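Local coordinates for protein 24-sterol C-methyltransferase (Haloferax volcanii, PDB 6F5Z) that is a putative S-adenosylmethionine-dependent methyltransferase, captured with the demethylated cofactor product and in complex with the activator Trm112, at residues B[112-117]-B[140-145]. Numbering follows the deposited sequence.
Sequences AFYYAA and VNYYEE. With SAH (S-adenosyl-L-homocysteine), chain G.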
ATOM      1  N   ALA B 112      -8.626   6.498  15.780  1.00 13.94           N
ATOM      2  CA  ALA B 112      -8.895   7.886  16.170  1.00 16.13           C
ATOM      3  C   ALA B 112      -9.645   8.643  15.115  1.00 17.34           C
ATOM      4  O   ALA B 112     -10.367   9.579  15.418  1.00 16.35           O
ATOM      5  CB  ALA B 112      -7.581   8.622  16.443  1.00 16.52           C
ATOM      6  N   PHE B 113      -9.418   8.301  13.838  1.00 15.18           N
ATOM      7  CA  PHE B 113      -9.942   9.136  12.766  1.00 13.50           C
ATOM      8  C   PHE B 113     -11.446   9.352  12.808  1.00 16.52           C
ATOM      9  O   PHE B 113     -11.899  10.460  12.505  1.00 17.38           O
ATOM     10  CB  PHE B 113      -9.517   8.595  11.394  1.00 14.50           C
ATOM     11  CG  PHE B 113     -10.110   9.333  10.221  1.00 15.13           C
ATOM     12  CD1 PHE B 113      -9.551  10.522   9.780  1.00 17.14           C
ATOM     13  CD2 PHE B 113     -11.274   8.873   9.608  1.00 16.06           C
ATOM     14  CE1 PHE B 113     -10.130  11.214   8.703  1.00 17.14           C
ATOM     15  CE2 PHE B 113     -11.866   9.580   8.553  1.00 18.20           C
ATOM     16  CZ  PHE B 113     -11.282  10.729   8.106  1.00 16.74           C
ATOM     17  N   TYR B 114     -12.169   8.315  13.187  1.00 14.84           N
ATOM     18  CA  TYR B 114     -13.621   8.351  13.153  1.00 15.54           C
ATOM     19  C   TYR B 114     -14.203   9.204  14.283  1.00 17.97           C
ATOM     20  O   TYR B 114     -15.427   9.368  14.317  1.00 19.02           O
ATOM     21  CB  TYR B 114     -14.181   6.947  13.113  1.00 16.20           C
ATOM     22  CG  TYR B 114     -13.619   6.038  14.179  1.00 16.16           C
ATOM     23  CD1 TYR B 114     -14.142   6.038  15.467  1.00 17.58           C
ATOM     24  CD2 TYR B 114     -12.613   5.118  13.885  1.00 16.26           C
ATOM     25  CE1 TYR B 114     -13.677   5.165  16.444  1.00 18.35           C
ATOM     26  CE2 TYR B 114     -12.114   4.255  14.863  1.00 16.36           C
ATOM     27  CZ  TYR B 114     -12.663   4.263  16.140  1.00 18.57           C
ATOM     28  OH  TYR B 114     -12.241   3.365  17.102  1.00 20.60           O
ATOM     29  N   TYR B 115     -13.368   9.784  15.161  1.00 15.36           N
ATOM     30  CA  TYR B 115     -13.891  10.726  16.154  1.00 15.68           C
ATOM     31  C   TYR B 115     -13.806  12.160  15.599  1.00 20.68           C
ATOM     32  O   TYR B 115     -14.292  13.097  16.254  1.00 21.99           O
ATOM     33  CB  TYR B 115     -13.064  10.655  17.454  1.00 16.44           C
ATOM     34  CG  TYR B 115     -13.125   9.325  18.161  1.00 16.20           C
ATOM     35  CD1 TYR B 115     -14.290   8.906  18.807  1.00 18.24           C
ATOM     36  CD2 TYR B 115     -12.007   8.500  18.234  1.00 16.75           C
ATOM     37  CE1 TYR B 115     -14.335   7.695  19.498  1.00 18.99           C
ATOM     38  CE2 TYR B 115     -12.062   7.263  18.868  1.00 18.50           C
ATOM     39  CZ  TYR B 115     -13.224   6.867  19.508  1.00 19.06           C
ATOM     40  OH  TYR B 115     -13.264   5.661  20.179  1.00 23.59           O
ATOM     41  N   ALA B 116     -13.164  12.374  14.422  1.00 17.36           N
ATOM     42  CA  ALA B 116     -13.048  13.736  13.870  1.00 16.97           C
ATOM     43  C   ALA B 116     -14.434  14.350  13.725  1.00 21.52           C
ATOM     44  O   ALA B 116     -15.344  13.655  13.270  1.00 19.84           O
ATOM     45  CB  ALA B 116     -12.363  13.717  12.513  1.00 18.23           C
ATOM     46  N   ALA B 117     -14.575  15.644  14.068  1.00 19.86           N
ATOM     47  CA  ALA B 117     -15.865  16.352  13.941  1.00 21.88           C
ATOM     48  C   ALA B 117     -16.270  16.512  12.481  1.00 24.99           C
ATOM     49  O   ALA B 117     -17.461  16.466  12.155  1.00 26.21           O
ATOM     50  CB  ALA B 117     -15.780  17.724  14.625  1.00 23.54           C
ATOM     51  N   VAL B 140      -8.516   1.712  11.358  1.00 12.52           N
ATOM     52  CA  VAL B 140      -9.695   1.892  12.180  1.00 13.03           C
ATOM     53  C   VAL B 140     -10.345   0.558  12.474  1.00 13.84           C
ATOM     54  O   VAL B 140     -10.404  -0.308  11.590  1.00 13.98           O
ATOM     55  CB  VAL B 140     -10.744   2.848  11.547  1.00 15.12           C
ATOM     56  CG1 VAL B 140     -10.201   4.274  11.387  1.00 15.03           C
ATOM     57  CG2 VAL B 140     -11.255   2.320  10.209  1.00 14.95           C
ATOM     58  N   ASN B 141     -10.949   0.445  13.682  1.00 14.37           N
ATOM     59  CA  ASN B 141     -11.732  -0.731  14.041  1.00 14.03           C
ATOM     60  C   ASN B 141     -13.230  -0.459  14.004  1.00 16.62           C
ATOM     61  O   ASN B 141     -13.998  -1.415  14.059  1.00 17.53           O
ATOM     62  CB  ASN B 141     -11.324  -1.287  15.428  1.00 15.09           C
ATOM     63  CG  ASN B 141      -9.930  -1.855  15.405  1.00 17.03           C
ATOM     64  OD1 ASN B 141      -9.414  -2.160  14.347  1.00 19.02           O
ATOM     65  ND2 ASN B 141      -9.274  -1.980  16.546  1.00 18.37           N
ATOM     66  N   TYR B 142     -13.635   0.816  13.901  1.00 14.67           N
ATOM     67  CA  TYR B 142     -15.039   1.208  13.844  1.00 13.49           C
ATOM     68  C   TYR B 142     -15.317   1.538  12.372  1.00 15.51           C
ATOM     69  O   TYR B 142     -14.824   2.558  11.873  1.00 15.26           O
ATOM     70  CB  TYR B 142     -15.275   2.431  14.733  1.00 14.94           C
ATOM     71  CG  TYR B 142     -16.699   2.942  14.703  1.00 16.10           C
ATOM     72  CD1 TYR B 142     -17.724   2.251  15.356  1.00 16.91           C
ATOM     73  CD2 TYR B 142     -17.016   4.115  14.045  1.00 16.97           C
ATOM     74  CE1 TYR B 142     -19.033   2.740  15.368  1.00 17.16           C
ATOM     75  CE2 TYR B 142     -18.313   4.635  14.077  1.00 17.35           C
ATOM     76  CZ  TYR B 142     -19.317   3.934  14.725  1.00 20.11           C
ATOM     77  OH  TYR B 142     -20.595   4.451  14.754  1.00 19.74           O
ATOM     78  N   TYR B 143     -16.063   0.661  11.672  1.00 14.98           N
ATOM     79  CA  TYR B 143     -16.353   0.836  10.265  1.00 14.09           C
ATOM     80  C   TYR B 143     -17.556  -0.024   9.918  1.00 17.24           C
ATOM     81  O   TYR B 143     -17.897  -0.940  10.685  1.00 17.19           O
ATOM     82  CB  TYR B 143     -15.107   0.584   9.384  1.00 14.85           C
ATOM     83  CG  TYR B 143     -14.515  -0.799   9.515  1.00 14.01           C
ATOM     84  CD1 TYR B 143     -13.545  -1.074  10.477  1.00 15.02           C
ATOM     85  CD2 TYR B 143     -14.915  -1.827   8.668  1.00 14.68           C
ATOM     86  CE1 TYR B 143     -13.003  -2.350  10.612  1.00 14.08           C
ATOM     87  CE2 TYR B 143     -14.374  -3.112   8.788  1.00 15.81           C
ATOM     88  CZ  TYR B 143     -13.409  -3.360   9.762  1.00 14.79           C
ATOM     89  OH  TYR B 143     -12.865  -4.624   9.909  1.00 16.77           O
ATOM     90  N   GLU B 144     -18.201   0.266   8.780  1.00 16.29           N
ATOM     91  CA  GLU B 144     -19.488  -0.351   8.474  1.00 16.55           C
ATOM     92  C   GLU B 144     -19.490  -1.871   8.472  1.00 18.97           C
ATOM     93  O   GLU B 144     -20.378  -2.480   9.094  1.00 18.89           O
ATOM     94  CB  GLU B 144     -20.050   0.168   7.137  1.00 18.47           C
ATOM     95  CG  GLU B 144     -21.537  -0.152   6.947  1.00 17.12           C
ATOM     96  CD  GLU B 144     -22.414   0.582   7.942  1.00 23.56           C
ATOM     97  OE1 GLU B 144     -22.052   1.703   8.372  1.00 26.40           O
ATOM     98  OE2 GLU B 144     -23.521   0.062   8.216  1.00 33.33           O
ATOM     99  N   GLU B 145     -18.535  -2.484   7.778  1.00 17.97           N
ATOM    100  CA  GLU B 145     -18.509  -3.933   7.630  1.00 17.31           C
ATOM    101  C   GLU B 145     -18.272  -4.652   8.971  1.00 21.51           C
ATOM    102  O   GLU B 145     -18.651  -5.833   9.089  1.00 22.38           O
ATOM    103  CB  GLU B 145     -17.452  -4.350   6.595  1.00 18.71           C
ATOM    104  CG  GLU B 145     -17.815  -3.933   5.172  1.00 21.78           C
ATOM    105  CD  GLU B 145     -17.337  -2.549   4.750  1.00 21.01           C
ATOM    106  OE1 GLU B 145     -17.108  -1.686   5.624  1.00 19.83           O
ATOM    107  OE2 GLU B 145     -17.197  -2.331   3.530  1.00 22.36           O
TER
HETATM  108  N   SAH G 302      -3.735   5.776  18.496  1.00 16.14           N
HETATM  109  CA  SAH G 302      -3.856   5.295  19.898  1.00 16.51           C
HETATM  110  CB  SAH G 302      -5.064   5.926  20.697  1.00 16.79           C
HETATM  111  CG  SAH G 302      -6.425   5.554  20.116  1.00 16.66           C
HETATM  112  SD  SAH G 302      -7.774   6.297  21.108  1.00 18.64           S
HETATM  113  C   SAH G 302      -3.961   3.749  19.974  1.00 19.61           C
HETATM  114  O   SAH G 302      -3.895   3.143  18.820  1.00 18.62           O
HETATM  115  OXT SAH G 302      -4.077   3.166  21.027  1.00 19.41           O
HETATM  116  C5' SAH G 302      -8.151   7.823  20.213  1.00 18.81           C
HETATM  117  C4' SAH G 302      -7.180   8.953  20.502  1.00 17.68           C
HETATM  118  O4' SAH G 302      -7.530  10.067  19.639  1.00 19.14           O
HETATM  119  C3' SAH G 302      -7.314   9.454  21.945  1.00 20.44           C
HETATM  120  O3' SAH G 302      -6.053   9.563  22.605  1.00 21.78           O
HETATM  121  C2' SAH G 302      -8.107  10.758  21.801  1.00 20.64           C
HETATM  122  O2' SAH G 302      -7.862  11.736  22.809  1.00 20.81           O
HETATM  123  C1' SAH G 302      -7.684  11.244  20.415  1.00 19.36           C
HETATM  124  N9  SAH G 302      -8.666  12.096  19.742  1.00 18.34           N
HETATM  125  C8  SAH G 302      -9.981  11.797  19.481  1.00 20.31           C
HETATM  126  N7  SAH G 302     -10.620  12.730  18.818  1.00 20.60           N
HETATM  127  C5  SAH G 302      -9.659  13.711  18.621  1.00 19.08           C
HETATM  128  C6  SAH G 302      -9.699  14.971  17.982  1.00 22.20           C
HETATM  129  N6  SAH G 302     -10.800  15.494  17.425  1.00 24.79           N
HETATM  130  N1  SAH G 302      -8.560  15.708  17.969  1.00 20.34           N
HETATM  131  C2  SAH G 302      -7.469  15.223  18.577  1.00 17.90           C
HETATM  132  N3  SAH G 302      -7.311  14.056  19.208  1.00 18.96           N
HETATM  133  C4  SAH G 302      -8.450  13.334  19.191  1.00 17.93           C
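Tyr142 sets its CB over the centre of the Tyr114 ring, 3.5 Å from the ring centroid. The approach is only 11° off the ring normal, so this is a CH-pi contact on the face. From there the Tyr142 side chain runs with CG anti to its backbone N (chi1 178°). That turn lays CD2 near the CG side of the Tyr114 ring, 3.7 Å from Tyr114 CD1. The two ring planes meet obliquely, at 45°. Val140 fills a different side of Tyr114. Its CG1 lies in the ring plane, at the edge, 3.6 Å from Tyr114 CD2. The Tyr114 ring is therefore held on a face and on an edge by residues two apart in the chain. Phe113 adds little here: its CB comes 4.4 Å from Val140 CG1, and its side chain packs on helix 119-129.

Tyr114 CE1 sits 3.5 Å above the plane of the Tyr115 ring, toward its rim. Tyr115 in turn touches the cofactor product, its CB 3.5 Å from SAH N7. Ala112 CB meets the ribose of SAH.

The segments lie at and just beyond the ends of the neighbouring parallel strands 104-110 and 134-140 of the Rossmann-like methyltransferase sheet. Glu111 links them further, its OE1 bonding both Tyr114 OH and Asn141 N. An alanine in place of Tyr114 would probably open a gap beside Tyr142 CB and Val140 CG1 and cost Glu111 one of its partners. The direct contact between the segments is apolar and aromatic packing, buried throughout. The Tyr114 hydroxyl is bonded to Glu111 while its ring packs against apolar atoms, which is consistent with Tyr114 joining the loop after strand 134-140 to the SAH-contacting turn 112-117.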